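Local coordinates for protein lovastatin nonaketide synthase, polyketide synthase component (Aspergillus terreus, PDB 7CPX) that builds the nonaketide skeleton dihydromonacolin L, the carrier-bound precursor of lovastatin, by repeated malonyl-CoA condensation, with the partner enoylreductase LovC, at residues N1817-S1822 and R2145-E2150; V1838-A1843 and E1910-I1915; S1848-S1853 and P2141-S2146; M2109-F2114 and S2130-S2135. The protein carries 2 engineered substitutions. All coordinates share one frame; numbering follows the deposited sequence.

Contact 1 (N1817-S1822 and R2145-E2150)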
loop_
_atom_site.group_PDB
_atom_site.type_symbol
_atom_site.label_atom_id
_atom_site.label_comp_id
_atom_site.label_asym_id
_atom_site.label_seq_id
_atom_site.Cartn_x
_atom_site.Cartn_y
_atom_site.Cartn_z
ATOM N N ASN A 1817 17.207 -18.040 -45.636
ATOM C CA ASN A 1817 17.540 -17.110 -44.562
ATOM C C ASN A 1817 16.282 -16.665 -43.832
ATOM O O ASN A 1817 16.248 -16.629 -42.595
ATOM C CB ASN A 1817 18.283 -15.896 -45.119
ATOM C CG ASN A 1817 19.697 -16.220 -45.540
ATOM O OD1 ASN A 1817 19.956 -16.538 -46.700
ATOM N ND2 ASN A 1817 20.626 -16.144 -44.595
ATOM N N ASN A 1818 15.235 -16.327 -44.585
ATOM C CA ASN A 1818 13.964 -15.961 -43.980
ATOM C C ASN A 1818 13.368 -17.132 -43.216
ATOM O O ASN A 1818 12.796 -16.950 -42.138
ATOM C CB ASN A 1818 12.997 -15.477 -45.059
ATOM C CG ASN A 1818 13.329 -14.086 -45.557
ATOM O OD1 ASN A 1818 13.929 -13.285 -44.842
ATOM N ND2 ASN A 1818 12.938 -13.791 -46.791
ATOM N N ARG A 1819 13.486 -18.342 -43.759
ATOM C CA ARG A 1819 12.974 -19.509 -43.049
ATOM C C ARG A 1819 13.670 -19.674 -41.705
ATOM O O ARG A 1819 13.021 -19.901 -40.678
ATOM C CB ARG A 1819 13.141 -20.766 -43.903
ATOM C CG ARG A 1819 12.082 -20.913 -44.982
ATOM C CD ARG A 1819 12.069 -22.308 -45.583
ATOM N NE ARG A 1819 13.038 -22.461 -46.661
ATOM C CZ ARG A 1819 12.822 -22.097 -47.917
ATOM N NH1 ARG A 1819 11.689 -21.523 -48.286
ATOM N NH2 ARG A 1819 13.767 -22.313 -48.827
ATOM N N MET A 1820 14.996 -19.548 -41.691
ATOM C CA MET A 1820 15.740 -19.697 -40.444
ATOM C C MET A 1820 15.386 -18.592 -39.457
ATOM O O MET A 1820 15.194 -18.852 -38.263
ATOM C CB MET A 1820 17.241 -19.697 -40.727
ATOM C CG MET A 1820 18.111 -19.775 -39.481
ATOM S SD MET A 1820 19.873 -19.740 -39.850
ATOM C CE MET A 1820 20.020 -18.152 -40.666
ATOM N N ASN A 1821 15.299 -17.350 -39.934
ATOM C CA ASN A 1821 15.069 -16.222 -39.041
ATOM C C ASN A 1821 13.620 -16.111 -38.587
ATOM O O ASN A 1821 13.352 -15.443 -37.585
ATOM C CB ASN A 1821 15.502 -14.927 -39.724
ATOM C CG ASN A 1821 16.991 -14.886 -39.994
ATOM O OD1 ASN A 1821 17.796 -15.280 -39.150
ATOM N ND2 ASN A 1821 17.366 -14.421 -41.178
ATOM N N SER A 1822 12.685 -16.747 -39.295
ATOM C CA SER A 1822 11.302 -16.762 -38.841
ATOM C C SER A 1822 11.167 -17.466 -37.504
ATOM O O SER A 1822 10.245 -17.163 -36.740
ATOM C CB SER A 1822 10.416 -17.445 -39.880
ATOM O OG SER A 1822 10.824 -18.785 -40.090
ATOM N N ARG A 2145 7.730 -19.826 -42.117
ATOM C CA ARG A 2145 7.868 -20.889 -41.136
ATOM C C ARG A 2145 9.283 -21.448 -41.183
ATOM O O ARG A 2145 9.909 -21.513 -42.245
ATOM C CB ARG A 2145 6.855 -22.010 -41.391
ATOM C CG ARG A 2145 7.064 -23.253 -40.534
ATOM C CD ARG A 2145 6.090 -24.363 -40.890
ATOM N NE ARG A 2145 4.803 -24.209 -40.223
ATOM C CZ ARG A 2145 3.860 -25.141 -40.195
ATOM N NH1 ARG A 2145 4.026 -26.313 -40.787
ATOM N NH2 ARG A 2145 2.724 -24.895 -39.548
ATOM N N SER A 2146 9.782 -21.849 -40.017
ATOM C CA SER A 2146 11.107 -22.442 -39.946
ATOM C C SER A 2146 11.149 -23.744 -40.735
ATOM O O SER A 2146 10.170 -24.492 -40.801
ATOM C CB SER A 2146 11.501 -22.697 -38.491
ATOM O OG SER A 2146 12.814 -23.220 -38.406
ATOM N N ILE A 2147 12.307 -24.014 -41.338
ATOM C CA ILE A 2147 12.458 -25.215 -42.151
ATOM C C ILE A 2147 12.198 -26.460 -41.317
ATOM O O ILE A 2147 11.614 -27.436 -41.806
ATOM C CB ILE A 2147 13.861 -25.246 -42.787
ATOM C CG1 ILE A 2147 13.935 -26.314 -43.877
ATOM C CG2 ILE A 2147 14.910 -25.512 -41.731
ATOM C CD1 ILE A 2147 13.164 -25.962 -45.122
ATOM N N ASP A 2148 12.622 -26.453 -40.054
ATOM C CA ASP A 2148 12.462 -27.588 -39.157
ATOM C C ASP A 2148 11.304 -27.400 -38.184
ATOM O O ASP A 2148 11.285 -28.032 -37.123
ATOM C CB ASP A 2148 13.760 -27.839 -38.388
ATOM C CG ASP A 2148 14.188 -26.645 -37.560
ATOM O OD1 ASP A 2148 13.504 -25.601 -37.616
ATOM O OD2 ASP A 2148 15.210 -26.751 -36.849
ATOM N N ALA A 2149 10.348 -26.529 -38.512
ATOM C CA ALA A 2149 9.173 -26.382 -37.662
ATOM C C ALA A 2149 8.307 -27.633 -37.690
ATOM O O ALA A 2149 7.650 -27.958 -36.695
ATOM C CB ALA A 2149 8.357 -25.167 -38.099
ATOM N N GLU A 2150 8.296 -28.345 -38.812
ATOM C CA GLU A 2150 7.473 -29.528 -39.002
ATOM C C GLU A 2150 8.357 -30.763 -39.115
ATOM O O GLU A 2150 9.577 -30.675 -39.281
ATOM C CB GLU A 2150 6.603 -29.380 -40.256
ATOM C CG GLU A 2150 5.274 -30.113 -40.191
ATOM C CD GLU A 2150 4.319 -29.498 -39.189
ATOM O OE1 GLU A 2150 4.686 -28.482 -38.561
ATOM O OE2 GLU A 2150 3.201 -30.030 -39.030
#

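Contact 2 (V1838-A1843 and E1910-I1915)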
loop_
_atom_site.group_PDB
_atom_site.type_symbol
_atom_site.label_atom_id
_atom_site.label_comp_id
_atom_site.label_asym_id
_atom_site.label_seq_id
_atom_site.Cartn_x
_atom_site.Cartn_y
_atom_site.Cartn_z
ATOM N N VAL A 1838 -0.592 -22.669 -46.932
ATOM C CA VAL A 1838 -0.523 -21.562 -45.988
ATOM C C VAL A 1838 -1.524 -21.836 -44.877
ATOM O O VAL A 1838 -2.728 -21.950 -45.138
ATOM C CB VAL A 1838 -0.814 -20.212 -46.659
ATOM C CG1 VAL A 1838 -0.945 -19.123 -45.614
ATOM C CG2 VAL A 1838 0.285 -19.873 -47.645
ATOM N N ALA A 1839 -1.033 -21.921 -43.647
ATOM C CA ALA A 1839 -1.861 -22.228 -42.491
ATOM C C ALA A 1839 -2.180 -20.962 -41.711
ATOM O O ALA A 1839 -1.306 -20.126 -41.466
ATOM C CB ALA A 1839 -1.161 -23.234 -41.580
ATOM N N LEU A 1840 -3.444 -20.827 -41.324
ATOM C CA LEU A 1840 -3.886 -19.724 -40.475
ATOM C C LEU A 1840 -3.576 -20.115 -39.039
ATOM O O LEU A 1840 -4.443 -20.554 -38.282
ATOM C CB LEU A 1840 -5.367 -19.442 -40.691
ATOM C CG LEU A 1840 -5.988 -18.250 -39.962
ATOM C CD1 LEU A 1840 -4.998 -17.117 -39.779
ATOM C CD2 LEU A 1840 -7.192 -17.767 -40.744
ATOM N N GLN A 1841 -2.312 -19.952 -38.664
ATOM C CA GLN A 1841 -1.795 -20.472 -37.410
ATOM C C GLN A 1841 -2.022 -19.484 -36.275
ATOM O O GLN A 1841 -1.882 -18.270 -36.448
ATOM C CB GLN A 1841 -0.301 -20.770 -37.542
ATOM C CG GLN A 1841 0.324 -21.427 -36.325
ATOM C CD GLN A 1841 -0.145 -22.852 -36.126
ATOM O OE1 GLN A 1841 -1.113 -23.106 -35.409
ATOM N NE2 GLN A 1841 0.540 -23.793 -36.764
ATOM N N THR A 1842 -2.375 -20.020 -35.112
ATOM C CA THR A 1842 -2.476 -19.211 -33.908
ATOM C C THR A 1842 -1.087 -18.880 -33.375
ATOM O O THR A 1842 -0.136 -19.649 -33.534
ATOM C CB THR A 1842 -3.277 -19.947 -32.835
ATOM O OG1 THR A 1842 -3.463 -19.091 -31.700
ATOM C CG2 THR A 1842 -2.544 -21.212 -32.397
ATOM N N ALA A 1843 -0.978 -17.724 -32.728
ATOM C CA ALA A 1843 0.285 -17.336 -32.124
ATOM C C ALA A 1843 0.661 -18.316 -31.018
ATOM O O ALA A 1843 -0.184 -19.015 -30.452
ATOM C CB ALA A 1843 0.198 -15.917 -31.563
ATOM N N GLU A 1910 -5.770 -31.086 -40.321
ATOM C CA GLU A 1910 -5.003 -30.960 -39.093
ATOM C C GLU A 1910 -4.122 -29.719 -39.057
ATOM O O GLU A 1910 -3.318 -29.582 -38.130
ATOM C CB GLU A 1910 -4.124 -32.202 -38.887
ATOM C CG GLU A 1910 -4.904 -33.500 -38.779
ATOM C CD GLU A 1910 -4.002 -34.716 -38.689
ATOM O OE1 GLU A 1910 -2.771 -34.554 -38.816
ATOM O OE2 GLU A 1910 -4.524 -35.833 -38.492
ATOM N N ARG A 1911 -4.244 -28.816 -40.033
ATOM C CA ARG A 1911 -3.385 -27.643 -40.107
ATOM C C ARG A 1911 -4.120 -26.342 -40.393
ATOM O O ARG A 1911 -3.527 -25.274 -40.205
ATOM C CB ARG A 1911 -2.306 -27.841 -41.186
ATOM C CG ARG A 1911 -1.250 -28.872 -40.827
ATOM C CD ARG A 1911 -0.267 -28.326 -39.803
ATOM N NE ARG A 1911 0.648 -29.353 -39.315
ATOM C CZ ARG A 1911 0.418 -30.132 -38.266
ATOM N NH1 ARG A 1911 -0.698 -30.035 -37.561
ATOM N NH2 ARG A 1911 1.332 -31.031 -37.914
ATOM N N ASN A 1912 -5.375 -26.387 -40.832
ATOM C CA ASN A 1912 -6.139 -25.182 -41.142
ATOM C C ASN A 1912 -5.407 -24.333 -42.178
ATOM O O ASN A 1912 -5.093 -23.162 -41.959
ATOM C CB ASN A 1912 -6.410 -24.367 -39.878
ATOM C CG ASN A 1912 -7.378 -23.228 -40.116
ATOM O OD1 ASN A 1912 -8.172 -23.259 -41.057
ATOM N ND2 ASN A 1912 -7.316 -22.210 -39.266
ATOM N N ALA A 1913 -5.134 -24.949 -43.322
ATOM C CA ALA A 1913 -4.319 -24.335 -44.355
ATOM C C ALA A 1913 -5.071 -24.270 -45.674
ATOM O O ALA A 1913 -5.985 -25.058 -45.932
ATOM C CB ALA A 1913 -3.008 -25.102 -44.550
ATOM N N SER A 1914 -4.668 -23.310 -46.511
ATOM C CA SER A 1914 -5.230 -23.211 -47.852
ATOM C C SER A 1914 -5.091 -24.531 -48.594
ATOM O O SER A 1914 -5.961 -24.905 -49.386
ATOM C CB SER A 1914 -4.537 -22.089 -48.626
ATOM O OG SER A 1914 -3.160 -22.373 -48.797
ATOM N N ILE A 1915 -3.997 -25.247 -48.350
ATOM C CA ILE A 1915 -3.769 -26.568 -48.918
ATOM C C ILE A 1915 -3.458 -27.523 -47.776
ATOM O O ILE A 1915 -2.586 -27.245 -46.947
ATOM C CB ILE A 1915 -2.630 -26.559 -49.953
ATOM C CG1 ILE A 1915 -2.938 -25.537 -51.050
ATOM C CG2 ILE A 1915 -2.447 -27.947 -50.552
ATOM C CD1 ILE A 1915 -1.875 -25.426 -52.117
#

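Contact 3 (S1848-S1853 and P2141-S2146)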
loop_
_atom_site.group_PDB
_atom_site.type_symbol
_atom_site.label_atom_id
_atom_site.label_comp_id
_atom_site.label_asym_id
_atom_site.label_seq_id
_atom_site.Cartn_x
_atom_site.Cartn_y
_atom_site.Cartn_z
ATOM N N SER A 1848 -3.133 -13.968 -31.170
ATOM C CA SER A 1848 -3.983 -13.757 -32.336
ATOM C C SER A 1848 -3.645 -14.822 -33.373
ATOM O O SER A 1848 -2.924 -15.784 -33.089
ATOM C CB SER A 1848 -3.803 -12.340 -32.890
ATOM O OG SER A 1848 -4.635 -12.125 -34.015
ATOM N N TYR A 1849 -4.174 -14.648 -34.581
ATOM C CA TYR A 1849 -3.943 -15.558 -35.691
ATOM C C TYR A 1849 -3.178 -14.845 -36.798
ATOM O O TYR A 1849 -3.323 -13.635 -36.996
ATOM C CB TYR A 1849 -5.263 -16.096 -36.249
ATOM C CG TYR A 1849 -6.038 -16.957 -35.281
ATOM C CD1 TYR A 1849 -5.819 -18.324 -35.211
ATOM C CD2 TYR A 1849 -6.992 -16.404 -34.440
ATOM C CE1 TYR A 1849 -6.525 -19.117 -34.332
ATOM C CE2 TYR A 1849 -7.704 -17.190 -33.556
ATOM C CZ TYR A 1849 -7.466 -18.545 -33.505
ATOM O OH TYR A 1849 -8.173 -19.333 -32.625
ATOM N N PHE A 1850 -2.363 -15.608 -37.522
ATOM C CA PHE A 1850 -1.592 -15.063 -38.628
ATOM C C PHE A 1850 -1.395 -16.142 -39.679
ATOM O O PHE A 1850 -1.351 -17.334 -39.366
ATOM C CB PHE A 1850 -0.230 -14.534 -38.162
ATOM C CG PHE A 1850 0.559 -15.524 -37.352
ATOM C CD1 PHE A 1850 1.133 -16.631 -37.949
ATOM C CD2 PHE A 1850 0.732 -15.340 -35.993
ATOM C CE1 PHE A 1850 1.857 -17.540 -37.208
ATOM C CE2 PHE A 1850 1.458 -16.243 -35.246
ATOM C CZ PHE A 1850 2.022 -17.346 -35.854
ATOM N N LEU A 1851 -1.260 -15.712 -40.928
ATOM C CA LEU A 1851 -0.940 -16.627 -42.011
ATOM C C LEU A 1851 0.537 -16.985 -41.951
ATOM O O LEU A 1851 1.391 -16.102 -41.811
ATOM C CB LEU A 1851 -1.279 -15.995 -43.360
ATOM C CG LEU A 1851 -2.743 -15.614 -43.569
ATOM C CD1 LEU A 1851 -2.919 -14.830 -44.859
ATOM C CD2 LEU A 1851 -3.616 -16.856 -43.577
ATOM N N GLU A 1852 0.842 -18.276 -42.056
ATOM C CA GLU A 1852 2.221 -18.734 -42.056
ATOM C C GLU A 1852 2.385 -19.823 -43.104
ATOM O O GLU A 1852 1.417 -20.445 -43.541
ATOM C CB GLU A 1852 2.651 -19.258 -40.679
ATOM C CG GLU A 1852 1.948 -20.533 -40.241
ATOM C CD GLU A 1852 2.529 -21.102 -38.962
ATOM O OE1 GLU A 1852 3.365 -20.419 -38.335
ATOM O OE2 GLU A 1852 2.155 -22.234 -38.588
ATOM N N SER A 1853 3.629 -20.037 -43.519
ATOM C CA SER A 1853 3.908 -21.070 -44.506
ATOM C C SER A 1853 3.715 -22.447 -43.884
ATOM O O SER A 1853 4.303 -22.761 -42.844
ATOM C CB SER A 1853 5.329 -20.923 -45.041
ATOM O OG SER A 1853 5.609 -21.918 -46.010
ATOM N N PRO A 2141 1.275 -11.518 -47.912
ATOM C CA PRO A 2141 2.419 -11.607 -46.998
ATOM C C PRO A 2141 2.178 -12.637 -45.909
ATOM O O PRO A 2141 1.415 -12.397 -44.967
ATOM C CB PRO A 2141 2.523 -10.189 -46.427
ATOM C CG PRO A 2141 1.133 -9.667 -46.492
ATOM C CD PRO A 2141 0.525 -10.263 -47.733
ATOM N N THR A 2142 2.827 -13.788 -46.033
ATOM C CA THR A 2142 2.653 -14.909 -45.129
ATOM C C THR A 2142 3.847 -14.996 -44.189
ATOM O O THR A 2142 4.996 -14.829 -44.612
ATOM C CB THR A 2142 2.506 -16.211 -45.920
ATOM O OG1 THR A 2142 1.378 -16.112 -46.799
ATOM C CG2 THR A 2142 2.316 -17.387 -44.991
ATOM N N ARG A 2143 3.567 -15.248 -42.914
ATOM C CA ARG A 2143 4.611 -15.323 -41.898
ATOM C C ARG A 2143 5.426 -16.591 -42.110
ATOM O O ARG A 2143 4.951 -17.699 -41.842
ATOM C CB ARG A 2143 3.989 -15.292 -40.507
ATOM C CG ARG A 2143 4.993 -15.275 -39.369
ATOM C CD ARG A 2143 4.339 -14.817 -38.079
ATOM N NE ARG A 2143 5.222 -14.948 -36.927
ATOM C CZ ARG A 2143 4.925 -14.525 -35.707
ATOM N NH1 ARG A 2143 3.777 -13.919 -35.445
ATOM N NH2 ARG A 2143 5.802 -14.710 -34.724
ATOM N N VAL A 2144 6.658 -16.432 -42.582
ATOM C CA VAL A 2144 7.500 -17.562 -42.952
ATOM C C VAL A 2144 7.587 -18.545 -41.794
ATOM O O VAL A 2144 7.518 -18.154 -40.624
ATOM C CB VAL A 2144 8.902 -17.091 -43.378
ATOM C CG1 VAL A 2144 9.757 -18.276 -43.759
ATOM C CG2 VAL A 2144 8.805 -16.116 -44.538
ATOM N N ARG A 2145 7.730 -19.826 -42.117
ATOM C CA ARG A 2145 7.868 -20.889 -41.136
ATOM C C ARG A 2145 9.283 -21.448 -41.183
ATOM O O ARG A 2145 9.909 -21.513 -42.245
ATOM C CB ARG A 2145 6.855 -22.010 -41.391
ATOM C CG ARG A 2145 7.064 -23.253 -40.534
ATOM C CD ARG A 2145 6.090 -24.363 -40.890
ATOM N NE ARG A 2145 4.803 -24.209 -40.223
ATOM C CZ ARG A 2145 3.860 -25.141 -40.195
ATOM N NH1 ARG A 2145 4.026 -26.313 -40.787
ATOM N NH2 ARG A 2145 2.724 -24.895 -39.548
ATOM N N SER A 2146 9.782 -21.849 -40.017
ATOM C CA SER A 2146 11.107 -22.442 -39.946
ATOM C C SER A 2146 11.149 -23.744 -40.735
ATOM O O SER A 2146 10.170 -24.492 -40.801
ATOM C CB SER A 2146 11.501 -22.697 -38.491
ATOM O OG SER A 2146 12.814 -23.220 -38.406
#

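Contact 4 (M2109-F2114 and S2130-S2135)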
loop_
_atom_site.group_PDB
_atom_site.type_symbol
_atom_site.label_atom_id
_atom_site.label_comp_id
_atom_site.label_asym_id
_atom_site.label_seq_id
_atom_site.Cartn_x
_atom_site.Cartn_y
_atom_site.Cartn_z
ATOM N N MET A 2109 -15.629 -14.876 -43.791
ATOM C CA MET A 2109 -14.680 -13.770 -43.830
ATOM C C MET A 2109 -13.376 -14.263 -44.437
ATOM O O MET A 2109 -13.003 -15.420 -44.211
ATOM C CB MET A 2109 -14.422 -13.185 -42.439
ATOM C CG MET A 2109 -13.745 -14.137 -41.473
ATOM S SD MET A 2109 -13.769 -13.512 -39.781
ATOM C CE MET A 2109 -13.027 -11.895 -39.997
ATOM N N PRO A 2110 -12.671 -13.438 -45.213
ATOM C CA PRO A 2110 -11.408 -13.896 -45.801
ATOM C C PRO A 2110 -10.371 -14.208 -44.733
ATOM O O PRO A 2110 -10.385 -13.647 -43.636
ATOM C CB PRO A 2110 -10.971 -12.717 -46.677
ATOM C CG PRO A 2110 -12.215 -11.964 -46.952
ATOM C CD PRO A 2110 -13.054 -12.111 -45.722
ATOM N N CYS A 2111 -9.462 -15.125 -45.074
ATOM C CA CYS A 2111 -8.403 -15.499 -44.143
ATOM C C CYS A 2111 -7.610 -14.280 -43.695
ATOM O O CYS A 2111 -7.228 -14.172 -42.525
ATOM C CB CYS A 2111 -7.477 -16.528 -44.791
ATOM S SG CYS A 2111 -6.579 -15.909 -46.232
ATOM N N THR A 2112 -7.347 -13.351 -44.616
ATOM C CA THR A 2112 -6.616 -12.142 -44.254
ATOM C C THR A 2112 -7.380 -11.338 -43.211
ATOM O O THR A 2112 -6.804 -10.883 -42.215
ATOM C CB THR A 2112 -6.359 -11.294 -45.500
ATOM O OG1 THR A 2112 -7.607 -10.954 -46.118
ATOM C CG2 THR A 2112 -5.496 -12.054 -46.492
ATOM N N GLN A 2113 -8.686 -11.160 -43.418
ATOM C CA GLN A 2113 -9.483 -10.397 -42.463
ATOM C C GLN A 2113 -9.513 -11.081 -41.104
ATOM O O GLN A 2113 -9.401 -10.419 -40.065
ATOM C CB GLN A 2113 -10.903 -10.204 -42.998
ATOM C CG GLN A 2113 -11.743 -9.245 -42.167
ATOM C CD GLN A 2113 -13.129 -9.027 -42.739
ATOM O OE1 GLN A 2113 -13.536 -9.698 -43.686
ATOM N NE2 GLN A 2113 -13.863 -8.081 -42.167
ATOM N N PHE A 2114 -9.667 -12.406 -41.089
ATOM C CA PHE A 2114 -9.670 -13.132 -39.824
ATOM C C PHE A 2114 -8.342 -12.958 -39.100
ATOM O O PHE A 2114 -8.308 -12.620 -37.912
ATOM C CB PHE A 2114 -9.957 -14.614 -40.073
ATOM C CG PHE A 2114 -10.132 -15.419 -38.816
ATOM C CD1 PHE A 2114 -9.042 -15.995 -38.186
ATOM C CD2 PHE A 2114 -11.387 -15.602 -38.264
ATOM C CE1 PHE A 2114 -9.201 -16.738 -37.033
ATOM C CE2 PHE A 2114 -11.553 -16.342 -37.111
ATOM C CZ PHE A 2114 -10.458 -16.910 -36.492
ATOM N N SER A 2130 -12.722 -17.860 -45.671
ATOM C CA SER A 2130 -12.803 -18.028 -47.119
ATOM C C SER A 2130 -11.393 -17.887 -47.677
ATOM O O SER A 2130 -10.868 -16.778 -47.798
ATOM C CB SER A 2130 -13.751 -17.003 -47.731
ATOM O OG SER A 2130 -13.675 -17.021 -49.146
ATOM N N TRP A 2131 -10.782 -19.013 -48.014
ATOM C CA TRP A 2131 -9.414 -19.008 -48.509
ATOM C C TRP A 2131 -9.381 -18.518 -49.952
ATOM O O TRP A 2131 -10.086 -19.079 -50.799
ATOM C CB TRP A 2131 -8.814 -20.400 -48.417
ATOM C CG TRP A 2131 -8.474 -20.804 -47.025
ATOM C CD1 TRP A 2131 -9.212 -21.593 -46.199
ATOM C CD2 TRP A 2131 -7.306 -20.432 -46.287
ATOM N NE1 TRP A 2131 -8.577 -21.742 -44.992
ATOM C CE2 TRP A 2131 -7.402 -21.037 -45.020
ATOM C CE3 TRP A 2131 -6.187 -19.646 -46.575
ATOM C CZ2 TRP A 2131 -6.423 -20.883 -44.044
ATOM C CZ3 TRP A 2131 -5.216 -19.495 -45.605
ATOM C CH2 TRP A 2131 -5.341 -20.110 -44.355
ATOM N N PRO A 2132 -8.590 -17.496 -50.277
ATOM C CA PRO A 2132 -8.502 -17.062 -51.676
ATOM C C PRO A 2132 -7.969 -18.178 -52.560
ATOM O O PRO A 2132 -7.120 -18.971 -52.148
ATOM C CB PRO A 2132 -7.540 -15.871 -51.619
ATOM C CG PRO A 2132 -6.747 -16.081 -50.381
ATOM C CD PRO A 2132 -7.678 -16.732 -49.410
ATOM N N ARG A 2133 -8.480 -18.233 -53.791
ATOM C CA ARG A 2133 -8.126 -19.290 -54.726
ATOM C C ARG A 2133 -7.328 -18.810 -55.926
ATOM O O ARG A 2133 -6.632 -19.620 -56.544
ATOM C CB ARG A 2133 -9.393 -19.996 -55.229
ATOM C CG ARG A 2133 -10.179 -20.708 -54.139
ATOM C CD ARG A 2133 -9.281 -21.625 -53.325
ATOM N NE ARG A 2133 -8.357 -22.359 -54.180
ATOM C CZ ARG A 2133 -7.276 -22.993 -53.747
ATOM N NH1 ARG A 2133 -6.964 -23.031 -52.463
ATOM N NH2 ARG A 2133 -6.484 -23.596 -54.629
ATOM N N GLU A 2134 -7.407 -17.530 -56.271
ATOM C CA GLU A 2134 -6.630 -16.984 -57.372
ATOM C C GLU A 2134 -5.299 -16.463 -56.850
ATOM O O GLU A 2134 -5.228 -15.889 -55.759
ATOM C CB GLU A 2134 -7.398 -15.866 -58.076
ATOM C CG GLU A 2134 -8.762 -16.291 -58.598
ATOM C CD GLU A 2134 -8.676 -17.408 -59.621
ATOM O OE1 GLU A 2134 -7.573 -17.646 -60.156
ATOM O OE2 GLU A 2134 -9.713 -18.051 -59.888
ATOM N N SER A 2135 -4.241 -16.672 -57.637
ATOM C CA SER A 2135 -2.909 -16.258 -57.210
ATOM C C SER A 2135 -2.895 -14.792 -56.801
ATOM O O SER A 2135 -2.289 -14.427 -55.787
ATOM C CB SER A 2135 -1.899 -16.512 -58.329
ATOM O OG SER A 2135 -2.244 -15.791 -59.499
#

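Contact 1 (N1817-S1822 and R2145-E2150)
Arg1819 and Ser1822 meet Arg2145, Ser2146 and Ile2147 where helix 1814-1822 rests on a type I beta turn running from Ser2146 to Ala2149, at the start of the ketoreductase region. The backbones are closest at Arg1819 and Ser2146, whose CA atoms lie 4.7 Å apart, and Arg1819 O receives a CA-H...O contact from Ser2146 CA at 3.3 Å with 160° at the hydrogen. Arg1819 places CG opposite its carbonyl carbon (chi1 -79°), which lays that methylene along the loop, 3.5 Å from Arg2145 O. A bend at chi3 (-85°) then carries the guanidinium obliquely past Ile2147, with Arg1819 NE 3.8 Å from Ile2147 CD1. NH2 of that arginine is engaged elsewhere, in a salt bridge to Glu2372 on helix 2363-2385, the helix that also packs on Ile2147. Ser1822 turns its hydroxyl back into its own helix, donating from OG to Arg1819 O at 2.5 Å; its 3.2 Å approach to Ser2146 N has too poor an angle for a hydrogen bond. The beta turn is braced internally as well, for Ser2146 OG donates to Asp2148 OD1 at 2.6 Å, meeting that oxygen nearly along its C-O axis.

Contact 2 (V1838-A1843 and E1910-I1915)
Ala1839 and Ala1913 pair through a single beta bridge, CA to CA 3.7 Å, which joins strand 1838-1842 to the loop between strands 1901-1909 and 1915-1918. The tight part is almost wholly backbone and lies among buried residues. Ser1914 N donates to Val1838 O at 2.7 Å, and Leu1840 N donates to Asn1912 O at 2.9 Å. Between these bonds the methyls of Ala1839 and Ala1913 sit 4.0 Å apart, CB to CB. Beyond the bridge the strand kinks in an inverse gamma turn centred on Leu1840, and contact thins out. Gln1841 and Arg1911, both partly exposed, mark this looser side: Gln1841 NE2 stays 5.5 Å from Arg1911 CD, and the Arg1911 guanidinium is committed to Glu2150 and Ser2070. At the buried end, Ser1914 holds its hydroxyl between backbone N and carbonyl carbon (chi1 63°); OG also bonds to Ser1833 O and accepts from Val1838 N at 3.2 Å.

Contact 3 (S1848-S1853 and P2141-S2146)
Arg2143 lies across one face of the Phe1850 ring. Its chain is extended from CG to NE, with CG trans to the backbone N (chi1 -176°), so that Arg2143 CD stands over the ring centre, 3.8 Å from the Phe1850 centroid, in a CH-pi contact. The guanidinium follows: Arg2143 CZ is 4.2 Å from the same Phe1850 centroid in a cation-pi contact, with the two planes 32° apart. Glu1852 and Arg2145 pair quite differently. Arg2145 NH2 donates to Glu1852 OE2 at 2.9 Å in a nearly straight bond; the oxygen lies in the guanidinium plane, whereas the nitrogen stands above the carboxylate plane, the two groups being perpendicular. Gln1841 NE2 also bonds to OE2, so that two donors grip one buried carboxylate oxygen, which would probably favour the ionised form. Beneath these side chains the backbones bridge once, at Glu1852 and Arg2143: Arg2143 N donates to Leu1851 O at 2.6 Å and Ser1853 N to Arg2143 O at 3.2 Å. The short strand axes cross at 87°, so pairing ends there. The result is an orthogonal crossing between two antiparallel strand pairs, in which strand 2139-2143, at the start of the ketoreductase region, crosses hairpin strand 1849-1853.

Contact 4 (M2109-F2114 and S2130-S2135)
Cys2111 sets its CB over the six-membered ring of Trp2131, 4.0 Å from the centroid and 18° off the ring normal, a CH-pi contact displaced toward the rim. The sulfur continues past the ring obliquely: Cys2111 SG is 3.8 Å from Trp2131 CE3 and 3.5 Å from Pro2132 CD, wedged between indole and pyrrolidine. Its position follows from a chi1 of 64°, which holds SG between the backbone N and the carbonyl carbon and directs it at the loop. Trp2131 leaves its backbone pointing away from the helix, but its CG lies beside the backbone N (chi1 -74°), bringing the indole back against Cys2111; NE1 is held by Ser1876 OG. The backbones meet in a parallel bridge between Pro2110 and Ser2130, just where strand 2108-2110 gives way to helix 2111-2117 with Pro2110 as N-cap. Ser2130 N donates to Met2109 O at 2.9 Å. In return Cys2111 N, in the first turn of the helix, donates weakly to Ser2130 O at 3.5 Å. Strand end and helix start are fastened to the end of strand 2128-2130 by backbone hydrogen bonds, one of them weak, whereas the cysteine thiol serves the side-chain packing as an apolar, polarisable group.

Overall arrangement
The four contacts form one connected block. Contacts 1, 2 and 3 are largely buried, whereas contact 4 is only partly so, with Pro2110 exposed. Contacts 1 and 3 share Arg2145 and Ser2146 at the entry to the ketoreductase region, and contacts 2 and 3 use adjacent strands of one antiparallel pair, joined by backbone hydrogen bonds. Their chemistry changes accordingly: helix-on-loop packing in contact 1, backbone bonding in contact 2, charge and cation-pi pairing in contact 3, sulfur and indole packing in contact 4. Charge links contacts 1 and 2 through Arg1911 and Glu2150, and contacts 1 and 3 through Arg2145 and Glu1852. Contact 4 joins by side-chain packing, Trp2131 against Leu1851 and Phe2114 against Leu1840; its centre is about 23 Å from that of contact 1.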